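Side-chain contacts in estrogen receptor (Crassostrea gigas, PDB 4N1Y), which is a nuclear hormone receptor that probably regulates transcription, its ligand-binding domain apparently acting constitutively as the remnant of an ancestral hormone-controlled switch: residues F88-I91 with S97-F100; S127-Q132 with L192-H197; K137-L142 with K179-N184. One frame throughout, in Å; residues are numbered along the deposited sequence.

Contact 1: F88-I91 with S97-F100; sequences FRSI and SLAF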
loop_
_atom_site.group_PDB
_atom_site.type_symbol
_atom_site.label_atom_id
_atom_site.label_comp_id
_atom_site.label_asym_id
_atom_site.label_seq_id
_atom_site.Cartn_x
_atom_site.Cartn_y
_atom_site.Cartn_z
ATOM N N PHE B 88 -2.409 14.571 -7.850
ATOM C CA PHE B 88 -1.847 15.107 -9.081
ATOM C C PHE B 88 -2.472 16.466 -9.374
ATOM O O PHE B 88 -1.786 17.373 -9.842
ATOM C CB PHE B 88 -2.052 14.145 -10.264
ATOM C CG PHE B 88 -1.222 14.496 -11.482
ATOM C CD1 PHE B 88 0.137 14.210 -11.524
ATOM C CD2 PHE B 88 -1.794 15.147 -12.571
ATOM C CE1 PHE B 88 0.905 14.533 -12.641
ATOM C CE2 PHE B 88 -1.030 15.483 -13.685
ATOM C CZ PHE B 88 0.323 15.176 -13.714
ATOM N N ARG B 89 -3.773 16.604 -9.110
ATOM C CA ARG B 89 -4.432 17.909 -9.220
ATOM C C ARG B 89 -3.754 18.925 -8.305
ATOM O O ARG B 89 -3.780 20.121 -8.576
ATOM C CB ARG B 89 -5.934 17.820 -8.876
ATOM C CG ARG B 89 -6.869 17.506 -10.041
ATOM C CD ARG B 89 -8.349 17.617 -9.643
ATOM N NE ARG B 89 -8.694 16.748 -8.514
ATOM C CZ ARG B 89 -9.145 15.499 -8.640
ATOM N NH1 ARG B 89 -9.309 14.965 -9.843
ATOM N NH2 ARG B 89 -9.430 14.774 -7.568
ATOM N N SER B 90 -3.131 18.435 -7.240
ATOM C CA SER B 90 -2.612 19.292 -6.187
ATOM C C SER B 90 -1.108 19.535 -6.264
ATOM O O SER B 90 -0.529 20.149 -5.363
ATOM C CB SER B 90 -2.984 18.716 -4.824
ATOM O OG SER B 90 -4.394 18.739 -4.667
ATOM N N ILE B 91 -0.483 19.045 -7.329
ATOM C CA ILE B 91 0.972 19.084 -7.467
ATOM C C ILE B 91 1.586 20.482 -7.319
ATOM O O ILE B 91 2.658 20.614 -6.729
ATOM C CB ILE B 91 1.410 18.531 -8.856
ATOM C CG1 ILE B 91 1.397 17.011 -8.869
ATOM C CG2 ILE B 91 2.807 19.021 -9.256
ATOM C CD1 ILE B 91 2.143 16.453 -10.035
ATOM N N SER B 97 -1.707 22.430 0.122
ATOM C CA SER B 97 -3.150 22.244 0.082
ATOM C C SER B 97 -3.556 21.205 -0.934
ATOM O O SER B 97 -2.769 20.842 -1.803
ATOM C CB SER B 97 -3.837 23.565 -0.233
ATOM O OG SER B 97 -3.275 24.161 -1.390
ATOM N N LEU B 98 -4.791 20.727 -0.822
ATOM C CA LEU B 98 -5.309 19.757 -1.777
ATOM C C LEU B 98 -6.429 20.391 -2.587
ATOM O O LEU B 98 -7.379 20.961 -2.037
ATOM C CB LEU B 98 -5.789 18.492 -1.072
ATOM C CG LEU B 98 -4.628 17.705 -0.470
ATOM C CD1 LEU B 98 -5.118 16.512 0.323
ATOM C CD2 LEU B 98 -3.652 17.277 -1.552
ATOM N N ALA B 99 -6.290 20.313 -3.903
ATOM C CA ALA B 99 -7.284 20.856 -4.810
ATOM C C ALA B 99 -8.255 19.761 -5.249
ATOM O O ALA B 99 -8.007 19.068 -6.237
ATOM C CB ALA B 99 -6.610 21.495 -6.006
ATOM N N PHE B 100 -9.354 19.608 -4.513
ATOM C CA PHE B 100 -10.359 18.591 -4.830
ATOM C C PHE B 100 -11.102 18.967 -6.094
ATOM O O PHE B 100 -11.450 18.123 -6.927
ATOM C CB PHE B 100 -11.311 18.408 -3.658
ATOM C CG PHE B 100 -10.608 18.004 -2.414
ATOM C CD1 PHE B 100 -10.257 16.682 -2.204
ATOM C CD2 PHE B 100 -10.254 18.953 -1.468
ATOM C CE1 PHE B 100 -9.574 16.306 -1.066
ATOM C CE2 PHE B 100 -9.576 18.585 -0.322
ATOM C CZ PHE B 100 -9.234 17.260 -0.120
#

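Contact 2: S127-Q132 with L192-H197; sequences SEQMMQ and LLLLTH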
loop_
_atom_site.group_PDB
_atom_site.type_symbol
_atom_site.label_atom_id
_atom_site.label_comp_id
_atom_site.label_asym_id
_atom_site.label_seq_id
_atom_site.Cartn_x
_atom_site.Cartn_y
_atom_site.Cartn_z
ATOM N N SER B 127 1.567 14.136 -2.993
ATOM C CA SER B 127 1.550 15.214 -3.979
ATOM C C SER B 127 2.927 15.869 -4.131
ATOM O O SER B 127 3.441 16.015 -5.248
ATOM C CB SER B 127 0.522 16.274 -3.603
ATOM O OG SER B 127 0.328 17.187 -4.672
ATOM N N GLU B 128 3.546 16.190 -2.998
ATOM C CA GLU B 128 4.859 16.797 -3.005
ATOM C C GLU B 128 5.900 15.898 -3.658
ATOM O O GLU B 128 6.788 16.371 -4.376
ATOM C CB GLU B 128 5.321 17.102 -1.591
ATOM C CG GLU B 128 6.442 18.115 -1.572
ATOM C CD GLU B 128 7.128 18.194 -0.235
ATOM O OE1 GLU B 128 6.554 17.694 0.754
ATOM O OE2 GLU B 128 8.243 18.758 -0.181
ATOM N N GLN B 129 5.788 14.598 -3.417
ATOM C CA GLN B 129 6.718 13.665 -4.016
ATOM C C GLN B 129 6.557 13.619 -5.522
ATOM O O GLN B 129 7.553 13.546 -6.252
ATOM C CB GLN B 129 6.544 12.283 -3.421
ATOM C CG GLN B 129 6.843 12.265 -1.959
ATOM C CD GLN B 129 8.250 12.677 -1.668
ATOM O OE1 GLN B 129 9.175 12.298 -2.382
ATOM N NE2 GLN B 129 8.431 13.474 -0.617
ATOM N N MET B 130 5.315 13.701 -5.988
ATOM C CA MET B 130 5.062 13.722 -7.425
ATOM C C MET B 130 5.695 14.961 -8.039
ATOM O O MET B 130 6.285 14.904 -9.122
ATOM C CB MET B 130 3.573 13.687 -7.722
ATOM C CG MET B 130 2.861 12.439 -7.222
ATOM S SD MET B 130 1.085 12.650 -7.506
ATOM C CE MET B 130 0.509 10.967 -7.620
ATOM N N MET B 131 5.529 16.086 -7.354
ATOM C CA MET B 131 6.137 17.344 -7.773
ATOM C C MET B 131 7.645 17.185 -7.852
ATOM O O MET B 131 8.274 17.601 -8.810
ATOM C CB MET B 131 5.772 18.482 -6.809
ATOM C CG MET B 131 6.438 19.798 -7.150
ATOM S SD MET B 131 6.376 21.039 -5.843
ATOM C CE MET B 131 7.545 20.327 -4.676
ATOM N N GLN B 132 8.221 16.593 -6.819
ATOM C CA GLN B 132 9.659 16.416 -6.758
ATOM C C GLN B 132 10.190 15.445 -7.813
ATOM O O GLN B 132 11.313 15.592 -8.277
ATOM C CB GLN B 132 10.055 15.942 -5.364
ATOM C CG GLN B 132 9.932 17.033 -4.309
ATOM C CD GLN B 132 10.524 16.623 -2.979
ATOM O OE1 GLN B 132 10.157 15.590 -2.414
ATOM N NE2 GLN B 132 11.441 17.433 -2.466
ATOM N N LEU B 192 6.578 4.237 -8.058
ATOM C CA LEU B 192 5.761 3.110 -7.645
ATOM C C LEU B 192 5.645 3.041 -6.117
ATOM O O LEU B 192 4.585 2.724 -5.588
ATOM C CB LEU B 192 6.358 1.824 -8.201
ATOM C CG LEU B 192 6.163 1.809 -9.719
ATOM C CD1 LEU B 192 6.576 0.504 -10.295
ATOM C CD2 LEU B 192 4.701 2.129 -10.061
ATOM N N LEU B 193 6.705 3.417 -5.408
ATOM C CA LEU B 193 6.672 3.392 -3.950
ATOM C C LEU B 193 5.614 4.341 -3.399
ATOM O O LEU B 193 5.094 4.119 -2.314
ATOM C CB LEU B 193 8.028 3.774 -3.360
ATOM C CG LEU B 193 9.188 2.784 -3.429
ATOM C CD1 LEU B 193 10.417 3.386 -2.764
ATOM C CD2 LEU B 193 8.821 1.460 -2.796
ATOM N N LEU B 194 5.274 5.376 -4.162
ATOM C CA LEU B 194 4.210 6.267 -3.741
ATOM C C LEU B 194 2.891 5.536 -3.635
ATOM O O LEU B 194 2.069 5.840 -2.760
ATOM C CB LEU B 194 4.043 7.428 -4.706
ATOM C CG LEU B 194 5.241 8.354 -4.757
ATOM C CD1 LEU B 194 4.974 9.483 -5.746
ATOM C CD2 LEU B 194 5.563 8.870 -3.375
ATOM N N LEU B 195 2.708 4.543 -4.499
ATOM C CA LEU B 195 1.445 3.823 -4.521
ATOM C C LEU B 195 1.133 3.143 -3.211
ATOM O O LEU B 195 -0.034 3.041 -2.845
ATOM C CB LEU B 195 1.412 2.790 -5.640
ATOM C CG LEU B 195 1.322 3.319 -7.069
ATOM C CD1 LEU B 195 1.219 2.130 -8.035
ATOM C CD2 LEU B 195 0.147 4.262 -7.247
ATOM N N THR B 196 2.158 2.699 -2.492
ATOM C CA THR B 196 1.917 2.103 -1.190
ATOM C C THR B 196 1.234 3.119 -0.246
ATOM O O THR B 196 0.403 2.737 0.578
ATOM C CB THR B 196 3.192 1.601 -0.543
ATOM O OG1 THR B 196 3.978 2.725 -0.144
ATOM C CG2 THR B 196 3.991 0.729 -1.517
ATOM N N HIS B 197 1.587 4.400 -0.347
ATOM C CA HIS B 197 0.968 5.395 0.535
ATOM C C HIS B 197 -0.456 5.708 0.111
ATOM O O HIS B 197 -1.340 5.903 0.955
ATOM C CB HIS B 197 1.825 6.658 0.597
ATOM C CG HIS B 197 3.183 6.391 1.157
ATOM N ND1 HIS B 197 3.374 6.017 2.469
ATOM C CD2 HIS B 197 4.401 6.327 0.564
ATOM C CE1 HIS B 197 4.660 5.778 2.672
ATOM N NE2 HIS B 197 5.303 5.947 1.531
#

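Contact 3: K137-L142 with K179-N184; sequences KDELLL and KYHPDN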
loop_
_atom_site.group_PDB
_atom_site.type_symbol
_atom_site.label_atom_id
_atom_site.label_comp_id
_atom_site.label_asym_id
_atom_site.label_seq_id
_atom_site.Cartn_x
_atom_site.Cartn_y
_atom_site.Cartn_z
ATOM N N LYS B 137 1.940 13.899 -17.024
ATOM C CA LYS B 137 0.548 13.430 -17.099
ATOM C C LYS B 137 0.471 11.978 -17.574
ATOM O O LYS B 137 -0.220 11.143 -16.956
ATOM C CB LYS B 137 -0.292 14.305 -18.024
ATOM C CG LYS B 137 -1.774 13.959 -17.988
ATOM C CD LYS B 137 -2.520 14.625 -19.131
ATOM C CE LYS B 137 -3.997 14.237 -19.168
ATOM N NZ LYS B 137 -4.764 15.123 -20.104
ATOM N N ASP B 138 1.196 11.681 -18.658
ATOM C CA ASP B 138 1.244 10.327 -19.202
ATOM C C ASP B 138 1.629 9.304 -18.157
ATOM O O ASP B 138 1.133 8.184 -18.170
ATOM C CB ASP B 138 2.214 10.240 -20.369
ATOM C CG ASP B 138 1.708 10.957 -21.579
ATOM O OD1 ASP B 138 0.523 11.355 -21.585
ATOM O OD2 ASP B 138 2.490 11.105 -22.534
ATOM N N GLU B 139 2.537 9.674 -17.268
ATOM C CA GLU B 139 2.905 8.765 -16.204
ATOM C C GLU B 139 1.733 8.614 -15.246
ATOM O O GLU B 139 1.449 7.506 -14.799
ATOM C CB GLU B 139 4.149 9.258 -15.480
ATOM C CG GLU B 139 5.325 9.503 -16.420
ATOM C CD GLU B 139 6.573 9.977 -15.685
ATOM O OE1 GLU B 139 6.773 11.209 -15.609
ATOM O OE2 GLU B 139 7.346 9.129 -15.184
ATOM N N LEU B 140 1.024 9.705 -14.961
ATOM C CA LEU B 140 -0.108 9.603 -14.049
ATOM C C LEU B 140 -1.228 8.732 -14.625
ATOM O O LEU B 140 -1.783 7.875 -13.926
ATOM C CB LEU B 140 -0.680 10.978 -13.705
ATOM C CG LEU B 140 -1.964 10.740 -12.878
ATOM C CD1 LEU B 140 -1.733 10.738 -11.356
ATOM C CD2 LEU B 140 -3.100 11.671 -13.271
ATOM N N LEU B 141 -1.554 8.961 -15.896
ATOM C CA LEU B 141 -2.518 8.131 -16.603
ATOM C C LEU B 141 -2.173 6.643 -16.437
ATOM O O LEU B 141 -3.040 5.817 -16.148
ATOM C CB LEU B 141 -2.562 8.518 -18.081
ATOM C CG LEU B 141 -3.159 9.912 -18.298
ATOM C CD1 LEU B 141 -3.254 10.286 -19.758
ATOM C CD2 LEU B 141 -4.520 9.978 -17.667
ATOM N N LEU B 142 -0.903 6.307 -16.613
ATOM C CA LEU B 142 -0.480 4.922 -16.476
ATOM C C LEU B 142 -0.642 4.482 -15.037
ATOM O O LEU B 142 -1.088 3.378 -14.751
ATOM C CB LEU B 142 0.971 4.766 -16.931
ATOM C CG LEU B 142 1.121 4.962 -18.445
ATOM C CD1 LEU B 142 2.586 4.872 -18.850
ATOM C CD2 LEU B 142 0.246 3.960 -19.235
ATOM N N LYS B 179 11.123 8.035 -21.648
ATOM C CA LYS B 179 10.852 9.189 -22.506
ATOM C C LYS B 179 11.039 10.519 -21.756
ATOM O O LYS B 179 11.716 11.415 -22.233
ATOM C CB LYS B 179 9.439 9.095 -23.086
ATOM C CG LYS B 179 9.179 10.068 -24.195
ATOM C CD LYS B 179 7.705 10.155 -24.538
ATOM C CE LYS B 179 7.509 11.113 -25.712
ATOM N NZ LYS B 179 6.109 11.178 -26.217
ATOM N N TYR B 180 10.405 10.655 -20.596
ATOM C CA TYR B 180 10.442 11.919 -19.869
ATOM C C TYR B 180 11.578 11.978 -18.862
ATOM O O TYR B 180 11.910 13.057 -18.375
ATOM C CB TYR B 180 9.113 12.174 -19.157
ATOM C CG TYR B 180 7.968 12.265 -20.114
ATOM C CD1 TYR B 180 7.854 13.346 -20.979
ATOM C CD2 TYR B 180 7.018 11.254 -20.186
ATOM C CE1 TYR B 180 6.814 13.426 -21.881
ATOM C CE2 TYR B 180 5.974 11.325 -21.076
ATOM C CZ TYR B 180 5.871 12.411 -21.923
ATOM O OH TYR B 180 4.827 12.482 -22.820
ATOM N N HIS B 181 12.166 10.830 -18.527
ATOM C CA HIS B 181 13.261 10.838 -17.559
ATOM C C HIS B 181 14.377 9.852 -17.913
ATOM O O HIS B 181 14.669 8.962 -17.130
ATOM C CB HIS B 181 12.726 10.516 -16.161
ATOM C CG HIS B 181 11.470 11.248 -15.809
ATOM N ND1 HIS B 181 11.462 12.561 -15.392
ATOM C CD2 HIS B 181 10.178 10.840 -15.793
ATOM C CE1 HIS B 181 10.218 12.936 -15.152
ATOM N NE2 HIS B 181 9.420 11.909 -15.381
ATOM N N PRO B 182 15.035 10.036 -19.071
ATOM C CA PRO B 182 15.995 9.062 -19.624
ATOM C C PRO B 182 17.154 8.718 -18.690
ATOM O O PRO B 182 17.774 9.612 -18.091
ATOM C CB PRO B 182 16.537 9.765 -20.866
ATOM C CG PRO B 182 16.323 11.213 -20.580
ATOM C CD PRO B 182 15.048 11.301 -19.823
ATOM N N ASP B 183 17.402 7.417 -18.567
ATOM C CA ASP B 183 18.546 6.845 -17.855
ATOM C C ASP B 183 18.450 6.981 -16.345
ATOM O O ASP B 183 19.383 6.645 -15.621
ATOM C CB ASP B 183 19.847 7.452 -18.363
ATOM C CG ASP B 183 20.072 7.157 -19.829
ATOM O OD1 ASP B 183 19.428 6.203 -20.325
ATOM O OD2 ASP B 183 20.886 7.856 -20.477
ATOM N N ASN B 184 17.310 7.453 -15.864
ATOM C CA ASN B 184 17.079 7.490 -14.435
ATOM C C ASN B 184 16.467 6.178 -13.938
ATOM O O ASN B 184 15.251 5.990 -14.021
ATOM C CB ASN B 184 16.168 8.649 -14.078
ATOM C CG ASN B 184 16.115 8.900 -12.596
ATOM O OD1 ASN B 184 16.411 8.020 -11.779
ATOM N ND2 ASN B 184 15.732 10.107 -12.232
#

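Contact 1: F88-I91 with S97-F100
Ser90 and Ala99 mark the closest approach of the two backbones, their CA atoms 5.1 Å apart. Ser90 is where the backbone departs from the helical conformation of helix 67-89, while Ala99 belongs to strand 97-99, and the five intervening residues bring the chain back without helix or strand. The main link is a side-chain to backbone bond: Ala99 N donates to Ser90 OG at 2.6 Å, with an N-H...O angle of 161°, close to straight. Ser90 OG sits beside its own backbone N (chi1 -65°), a rotation that also lets it bond to Cys86 O one helical turn back. The hydroxyl therefore ties the strand to the last turn of the helix. Leu98 CD2 is in van der Waals contact with Ser90, 3.6 Å from Ser90 CB.

The second link is a weak hydrogen bond from Arg89 NE to Ala99 O, 3.3 Å long with a bent angle of 146°, the carbonyl oxygen lying at the guanidinium edge near its plane. The chain of Arg89 is bent at chi3, which turns NE toward the carbonyl of Ala99; Phe100 O is also close to NE, but at an angle too poor for a bond. NH2 of Arg89 forms a long, weak ion pair with Glu48 on helix 34-56.

This joining of a helix end to a small antiparallel hairpin, here strands 97-99 and 104-107, is characteristic of the nuclear receptor ligand-binding domain. Arg89 and Glu48 probably correspond to the arginine and glutamate that hold the A-ring hydroxyl of estradiol in vertebrate estrogen receptors.

Contact 2: S127-Q132 with L192-H197
Leu194 of helix 187-215 points its side chain at Gln129 and Met130 of helix 117-132, a helix-to-helix contact inside the layered, mainly helical fold of the nuclear receptor ligand-binding domain. The nearest CA atoms, those of Gln129 and Leu194, are 7.8 Å apart, and the segments bury only 118 Å² together, so the joint is small and rests on one residue of the longer helix.

The apolar contacts are made by the two methyls of that leucine. CD2 of Leu194 lies 3.6 Å from Gln129 CB and also touches Gln129 CG. CD1 of Leu194 reaches Met130 CG at 3.9 Å while still touching Gln129 CB, so that the fork spans two consecutive residues of the facing helix. Only the aliphatic base of Gln129 takes part: a bend at chi2 (-61°) carries its amide away from Leu194, and the side chain also packs on Tyr159 of the second subunit. Met130 is extended beyond CG and also packs on Leu84 and Ala87 of helix 67-89. With Leu194 cut back to an alanine, a gap is likely to open between the helices, leaving Gln129 CB and Met130 CG without their methyl partners.

Polar interactions run beside this apolar joint and partly across the dimer interface. Glu128 forms a salt bridge with Arg155 of the second subunit, and His197 NE2 is hydrogen-bonded to Asn150 of that subunit. Within helix 187-215, Leu193 O accepts from both the backbone N and the hydroxyl of Thr196. The hydroxyl bond is the shorter, 2.8 Å from Thr196 OG1 to Leu193 O, and arrives nearly along the C=O axis at a C=O...O angle of 161°.

Contact 3: K137-L142 with K179-N184
Tyr180 and His181, where helix 159-180 gives way to a type II turn (His181 to Asn184), face Asp138 and Glu139 in the first turn of helix 137-149. Two neighbouring residues on each side thus make paired polar links, within the ligand-binding domain, between the start of helix 137-149 and the end of helix 159-180 with the turn after it. The CA atoms of Glu139 and Tyr180 are still 9.0 Å apart; the side chains do the bridging.

The first link is from phenol to carboxylate. Tyr180 OH donates to Asp138 OD2 at 2.7 Å, the oxygen lying at the ring edge. The donor approaches from above the carboxylate, 41° out of its plane. Asp138 OD1 has a separate partner, Asn15 ND2 of helix 7-15, so the two oxygens connect different helices. The Tyr180 ring also stacks with His136, just before helix 137-149.

The second link is a histidine-carboxylate hydrogen bond, buried at its Glu139 end. With CG beside the backbone N and the chain extended beyond it, Glu139 can reach the imidazole while also accepting from His136 N through OE1. Its other oxygen, OE2, is hydrogen-bonded to His187 NE2. These donors would probably stabilise the negative charge of the buried carboxylate, and being held at both oxygens limits its rotation. Tyr180 CB covers part of one face of the His181 ring. His181 NE2 meets Glu139 OE1 at 2.7 Å on the syn side, tilted 25° out of the carboxylate plane; the oxygen lies almost in the imidazole plane, and the N-H...O angle is 151°.

Overall arrangement
From the N terminus, contact 1 closes first, a short local loop that fastens the end of helix 67-89 to the strand beginning the hairpin. Contact 2 opens afterwards, on helix 117-132, and closes some sixty residues later on helix 187-215. Contact 3 is nested inside that span, and its helices each neighbour one of contact 2 in the chain: 117-132 precedes 137-149, and 159-180 precedes 187-215. Contacts 2 and 3 do not touch, their centres about 13 Å apart. The end of helix 67-89 and the turn after it connect with both: Ile91 CD1 packs on Met130 CB, while Phe88 CB meets Leu140 CD1 at 3.6 Å.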